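Local coordinates for germination protein YpeB (Bacillus megaterium QM B1551, PDB 5BOI) that takes part in the germination of Bacillus spores, this chain being its C-terminal, PepSY-containing portion, which probably has an inhibitory role, at residues A[122-136]-A[149-163]. Residues are numbered along the deposited sequence; the frame is centred on the assembly and turned at random.
Sequences EQTESGVRIYPDSVK and FSAKDFLLKHRTRDI. With SO4 (sulfate ion), chain B; SO4 (sulfate ion), chain C.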
# COMPACT_ATOMS: atom_id res chain seq x y z
N GLU A 122 -6.96 2.14 1.52
CA GLU A 122 -8.00 3.00 1.02
C GLU A 122 -8.84 3.56 2.16
O GLU A 122 -9.13 2.87 3.15
CB GLU A 122 -8.90 2.25 0.04
CG GLU A 122 -9.97 3.14 -0.58
CD GLU A 122 -11.00 2.36 -1.36
OE1 GLU A 122 -11.14 1.15 -1.09
OE2 GLU A 122 -11.67 2.97 -2.22
N GLN A 123 -9.22 4.82 2.00
CA GLN A 123 -10.12 5.46 2.94
C GLN A 123 -11.41 5.85 2.18
O GLN A 123 -11.32 6.48 1.12
CB GLN A 123 -9.39 6.66 3.56
CG GLN A 123 -10.18 7.75 4.21
CD GLN A 123 -9.26 8.87 4.66
OE1 GLN A 123 -8.82 9.69 3.86
NE2 GLN A 123 -8.93 8.87 5.95
N THR A 124 -12.58 5.43 2.67
CA THR A 124 -13.85 5.77 2.01
C THR A 124 -14.17 7.25 2.19
O THR A 124 -13.48 7.95 2.92
CB THR A 124 -15.06 4.96 2.56
OG1 THR A 124 -15.33 5.39 3.89
CG2 THR A 124 -14.77 3.43 2.55
N GLU A 125 -15.28 7.67 1.58
CA GLU A 125 -15.74 9.07 1.61
C GLU A 125 -15.84 9.58 3.04
O GLU A 125 -15.38 10.67 3.35
CB GLU A 125 -17.09 9.17 0.89
CG GLU A 125 -17.76 10.53 0.91
CD GLU A 125 -19.09 10.50 0.17
OE1 GLU A 125 -20.14 10.59 0.84
OE2 GLU A 125 -19.07 10.38 -1.07
N SER A 126 -16.36 8.75 3.94
CA SER A 126 -16.56 9.14 5.34
C SER A 126 -15.38 8.75 6.25
O SER A 126 -15.42 9.00 7.45
CB SER A 126 -17.86 8.53 5.89
OG SER A 126 -17.76 7.11 6.05
N GLY A 127 -14.31 8.19 5.68
CA GLY A 127 -13.10 8.01 6.45
C GLY A 127 -12.89 6.59 6.97
O GLY A 127 -11.93 6.34 7.70
N VAL A 128 -13.76 5.67 6.56
CA VAL A 128 -13.56 4.26 6.96
C VAL A 128 -12.31 3.68 6.26
O VAL A 128 -12.16 3.81 5.03
CB VAL A 128 -14.79 3.40 6.64
CG1 VAL A 128 -14.56 1.95 7.13
CG2 VAL A 128 -16.07 3.98 7.29
N ARG A 129 -11.42 3.05 7.01
CA ARG A 129 -10.18 2.49 6.44
C ARG A 129 -10.40 1.07 5.95
O ARG A 129 -10.79 0.19 6.73
CB ARG A 129 -9.05 2.52 7.48
CG ARG A 129 -8.56 3.95 7.66
CD ARG A 129 -7.69 4.19 8.87
NE ARG A 129 -7.58 5.64 9.08
CZ ARG A 129 -6.73 6.22 9.91
NH1 ARG A 129 -5.89 5.49 10.64
NH2 ARG A 129 -6.72 7.55 10.01
N ILE A 130 -10.17 0.84 4.67
CA ILE A 130 -10.44 -0.46 4.07
C ILE A 130 -9.10 -1.19 3.93
O ILE A 130 -8.40 -1.07 2.92
CB ILE A 130 -11.10 -0.35 2.68
CG1 ILE A 130 -12.29 0.62 2.69
CG2 ILE A 130 -11.48 -1.71 2.15
CD1 ILE A 130 -13.42 0.21 3.59
N TYR A 131 -8.73 -1.92 4.97
CA TYR A 131 -7.42 -2.56 4.98
C TYR A 131 -7.13 -3.57 3.85
O TYR A 131 -5.99 -3.65 3.40
CB TYR A 131 -7.18 -3.19 6.36
CG TYR A 131 -6.72 -2.15 7.36
CD1 TYR A 131 -7.64 -1.35 8.02
CD2 TYR A 131 -5.38 -1.97 7.64
CE1 TYR A 131 -7.23 -0.38 8.92
CE2 TYR A 131 -4.95 -1.03 8.53
CZ TYR A 131 -5.86 -0.23 9.15
OH TYR A 131 -5.39 0.71 10.03
N PRO A 132 -8.15 -4.31 3.35
CA PRO A 132 -7.89 -5.19 2.19
C PRO A 132 -7.44 -4.45 0.92
O PRO A 132 -6.74 -5.03 0.09
CB PRO A 132 -9.25 -5.86 1.95
CG PRO A 132 -9.92 -5.84 3.30
CD PRO A 132 -9.50 -4.55 3.92
N ASP A 133 -7.85 -3.20 0.78
CA ASP A 133 -7.58 -2.41 -0.43
C ASP A 133 -6.28 -1.61 -0.25
O ASP A 133 -6.31 -0.41 0.04
CB ASP A 133 -8.76 -1.49 -0.72
CG ASP A 133 -10.04 -2.27 -1.07
OD1 ASP A 133 -10.06 -3.50 -0.83
OD2 ASP A 133 -11.01 -1.67 -1.56
N SER A 134 -5.16 -2.30 -0.44
CA SER A 134 -3.88 -1.74 -0.01
C SER A 134 -2.86 -1.53 -1.13
O SER A 134 -2.90 -2.17 -2.19
CB SER A 134 -3.26 -2.65 1.06
OG SER A 134 -2.91 -3.93 0.54
N VAL A 135 -1.95 -0.61 -0.87
CA VAL A 135 -0.86 -0.30 -1.78
C VAL A 135 0.43 -0.41 -0.98
O VAL A 135 0.53 0.13 0.13
CB VAL A 135 -1.00 1.08 -2.37
CG1 VAL A 135 0.22 1.40 -3.26
CG2 VAL A 135 -2.29 1.20 -3.18
N LYS A 136 1.42 -1.12 -1.53
CA LYS A 136 2.67 -1.36 -0.82
C LYS A 136 3.78 -0.60 -1.53
O LYS A 136 3.80 -0.56 -2.76
CB LYS A 136 3.01 -2.85 -0.79
CG LYS A 136 2.19 -3.66 0.21
CD LYS A 136 2.15 -5.14 -0.16
CE LYS A 136 1.15 -5.89 0.71
NZ LYS A 136 0.84 -5.14 1.96
N PHE A 149 6.84 -1.15 -5.63
CA PHE A 149 5.45 -0.67 -5.63
C PHE A 149 4.51 -1.82 -5.96
O PHE A 149 4.79 -2.63 -6.85
CB PHE A 149 5.29 0.48 -6.64
CG PHE A 149 3.86 0.96 -6.83
CD1 PHE A 149 3.32 1.90 -5.97
CD2 PHE A 149 3.09 0.49 -7.89
CE1 PHE A 149 2.01 2.36 -6.15
CE2 PHE A 149 1.79 0.94 -8.07
CZ PHE A 149 1.25 1.88 -7.20
N SER A 150 3.39 -1.92 -5.25
CA SER A 150 2.39 -2.89 -5.62
C SER A 150 1.00 -2.35 -5.32
O SER A 150 0.69 -2.08 -4.16
CB SER A 150 2.59 -4.20 -4.89
OG SER A 150 1.47 -5.05 -5.11
N ALA A 151 0.19 -2.19 -6.35
CA ALA A 151 -1.19 -1.78 -6.14
C ALA A 151 -2.14 -2.92 -6.47
O ALA A 151 -3.31 -2.69 -6.82
CB ALA A 151 -1.53 -0.55 -6.97
N LYS A 152 -1.66 -4.15 -6.37
CA LYS A 152 -2.45 -5.29 -6.79
C LYS A 152 -3.71 -5.43 -5.92
O LYS A 152 -4.81 -5.60 -6.45
CB LYS A 152 -1.61 -6.57 -6.75
CG LYS A 152 -0.55 -6.63 -7.85
CD LYS A 152 0.34 -7.86 -7.74
CE LYS A 152 -0.31 -9.08 -8.37
NZ LYS A 152 0.69 -10.13 -8.72
N ASP A 153 -3.54 -5.32 -4.61
CA ASP A 153 -4.68 -5.42 -3.69
C ASP A 153 -5.68 -4.29 -3.92
O ASP A 153 -6.87 -4.52 -4.03
CB ASP A 153 -4.19 -5.41 -2.23
CG ASP A 153 -3.45 -6.67 -1.85
OD1 ASP A 153 -3.75 -7.73 -2.43
OD2 ASP A 153 -2.57 -6.61 -0.96
N PHE A 154 -5.16 -3.07 -4.01
CA PHE A 154 -5.99 -1.89 -4.19
C PHE A 154 -6.80 -1.93 -5.48
O PHE A 154 -7.98 -1.61 -5.48
CB PHE A 154 -5.12 -0.63 -4.17
CG PHE A 154 -5.88 0.65 -4.35
CD1 PHE A 154 -6.79 1.07 -3.40
CD2 PHE A 154 -5.65 1.46 -5.46
CE1 PHE A 154 -7.48 2.27 -3.56
CE2 PHE A 154 -6.33 2.65 -5.62
CZ PHE A 154 -7.25 3.05 -4.67
N LEU A 155 -6.15 -2.30 -6.57
CA LEU A 155 -6.78 -2.21 -7.89
C LEU A 155 -7.72 -3.37 -8.16
O LEU A 155 -8.68 -3.23 -8.92
CB LEU A 155 -5.72 -2.14 -8.99
CG LEU A 155 -4.90 -0.86 -9.13
CD1 LEU A 155 -3.81 -1.03 -10.18
CD2 LEU A 155 -5.78 0.33 -9.47
N LEU A 156 -7.46 -4.53 -7.56
CA LEU A 156 -8.22 -5.73 -7.87
C LEU A 156 -9.23 -6.13 -6.79
O LEU A 156 -10.33 -6.58 -7.11
CB LEU A 156 -7.27 -6.89 -8.15
CG LEU A 156 -6.28 -6.67 -9.31
CD1 LEU A 156 -5.25 -7.79 -9.36
CD2 LEU A 156 -7.02 -6.55 -10.64
N LYS A 157 -8.86 -5.97 -5.52
CA LYS A 157 -9.78 -6.27 -4.42
C LYS A 157 -10.80 -5.16 -4.22
O LYS A 157 -11.77 -5.32 -3.48
CB LYS A 157 -9.03 -6.51 -3.11
CG LYS A 157 -8.37 -7.88 -3.02
CD LYS A 157 -7.48 -8.00 -1.78
CE LYS A 157 -6.76 -9.35 -1.77
NZ LYS A 157 -5.67 -9.44 -0.76
N HIS A 158 -10.57 -4.02 -4.86
CA HIS A 158 -11.47 -2.90 -4.67
C HIS A 158 -12.84 -3.17 -5.25
O HIS A 158 -12.96 -3.78 -6.31
CB HIS A 158 -10.92 -1.61 -5.27
CG HIS A 158 -11.75 -0.41 -4.96
ND1 HIS A 158 -12.88 -0.07 -5.68
CD2 HIS A 158 -11.65 0.51 -3.98
CE1 HIS A 158 -13.42 1.02 -5.16
NE2 HIS A 158 -12.69 1.40 -4.13
N ARG A 159 -13.86 -2.71 -4.55
CA ARG A 159 -15.24 -2.77 -5.01
C ARG A 159 -16.05 -1.77 -4.21
O ARG A 159 -15.70 -1.43 -3.08
CB ARG A 159 -15.81 -4.18 -4.83
CG ARG A 159 -16.08 -4.54 -3.39
CD ARG A 159 -16.66 -5.94 -3.25
NE ARG A 159 -17.33 -6.11 -1.96
CZ ARG A 159 -16.71 -6.50 -0.85
NH1 ARG A 159 -17.40 -6.62 0.28
NH2 ARG A 159 -15.41 -6.75 -0.86
N THR A 160 -17.13 -1.27 -4.80
CA THR A 160 -18.04 -0.42 -4.05
C THR A 160 -18.78 -1.29 -3.03
O THR A 160 -19.45 -2.27 -3.36
CB THR A 160 -19.03 0.35 -4.97
OG1 THR A 160 -19.91 1.14 -4.17
CG2 THR A 160 -19.83 -0.60 -5.86
N ARG A 161 -18.59 -0.95 -1.76
CA ARG A 161 -19.20 -1.67 -0.66
C ARG A 161 -20.28 -0.78 -0.05
O ARG A 161 -20.14 0.44 -0.06
CB ARG A 161 -18.16 -2.04 0.39
CG ARG A 161 -16.94 -2.82 -0.12
CD ARG A 161 -15.75 -2.65 0.83
NE ARG A 161 -14.71 -3.67 0.66
CZ ARG A 161 -13.69 -3.57 -0.19
NH1 ARG A 161 -12.79 -4.55 -0.27
NH2 ARG A 161 -13.56 -2.49 -0.95
N ASP A 162 -21.34 -1.37 0.49
CA ASP A 162 -22.23 -0.57 1.32
C ASP A 162 -22.00 -1.02 2.75
O ASP A 162 -22.42 -2.09 3.16
CB ASP A 162 -23.71 -0.71 0.92
CG ASP A 162 -24.65 -0.11 1.96
OD1 ASP A 162 -24.63 1.13 2.14
OD2 ASP A 162 -25.45 -0.85 2.57
N ILE A 163 -21.30 -0.18 3.51
CA ILE A 163 -20.83 -0.51 4.84
C ILE A 163 -21.94 -0.38 5.88
O ILE A 163 -22.63 0.64 5.92
CB ILE A 163 -19.63 0.39 5.20
CG1 ILE A 163 -18.51 0.14 4.18
CG2 ILE A 163 -19.16 0.16 6.63
CD1 ILE A 163 -17.40 1.12 4.23
S SO4 B . -19.08 5.63 3.10
O1 SO4 B . -18.89 4.73 1.96
O2 SO4 B . -18.06 5.37 4.11
O3 SO4 B . -18.98 7.01 2.63
O4 SO4 B . -20.40 5.41 3.69
S SO4 C . -9.09 11.81 8.87
O1 SO4 C . -9.16 11.01 7.65
O2 SO4 C . -8.16 11.19 9.82
O3 SO4 C . -10.41 11.91 9.49
O4 SO4 C . -8.59 13.15 8.54
O HOH W 1 -5.31 -7.38 0.77
O HOH W 2 -1.23 -4.50 -3.27
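D133 and R161 meet end-on, NH1 giving a hydrogen bond to OD1 (3.0 Å) and NH2 one to OD2 (2.7 Å). Both donors reach the syn sides of the oxygens, but the carboxylate and guanidinium planes stand 57° apart, so this bidentate salt bridge is twisted. I130 CG2 sits over the centre of one guanidinium face, and E198 takes a further salt bridge from NH1. With an alanine at R161, the buried D133 carboxylate would probably lose its bidentate partner, and I130 CG2 the flat group it packs on.

In the short helix 152-156, chi1 of 180° carries the F154 ring alongside the chain at D133, with D133 O and E122 CB at its edge. V135 CG2 packs against F154 CB at 3.5 Å, and F154 N gives S134 O a weak hydrogen bond. Within the PepSY1 and PepSY2 family region, this joins hairpin 134-140/146-150, where K136 and S150 form an antiparallel hydrogen-bonded pair, to the helix and loop that follow.

E122 OE1 lies 2.9 Å from D133 OD2, a closeness the positive charge of R161 probably eases. The poorly ordered H158 gives E122 OE2 a weak hydrogen bond from NE2. These polar links probably pin the loop after the helix both to the corner at 131-133, through D133, and to the end of strand 115-123, through E122.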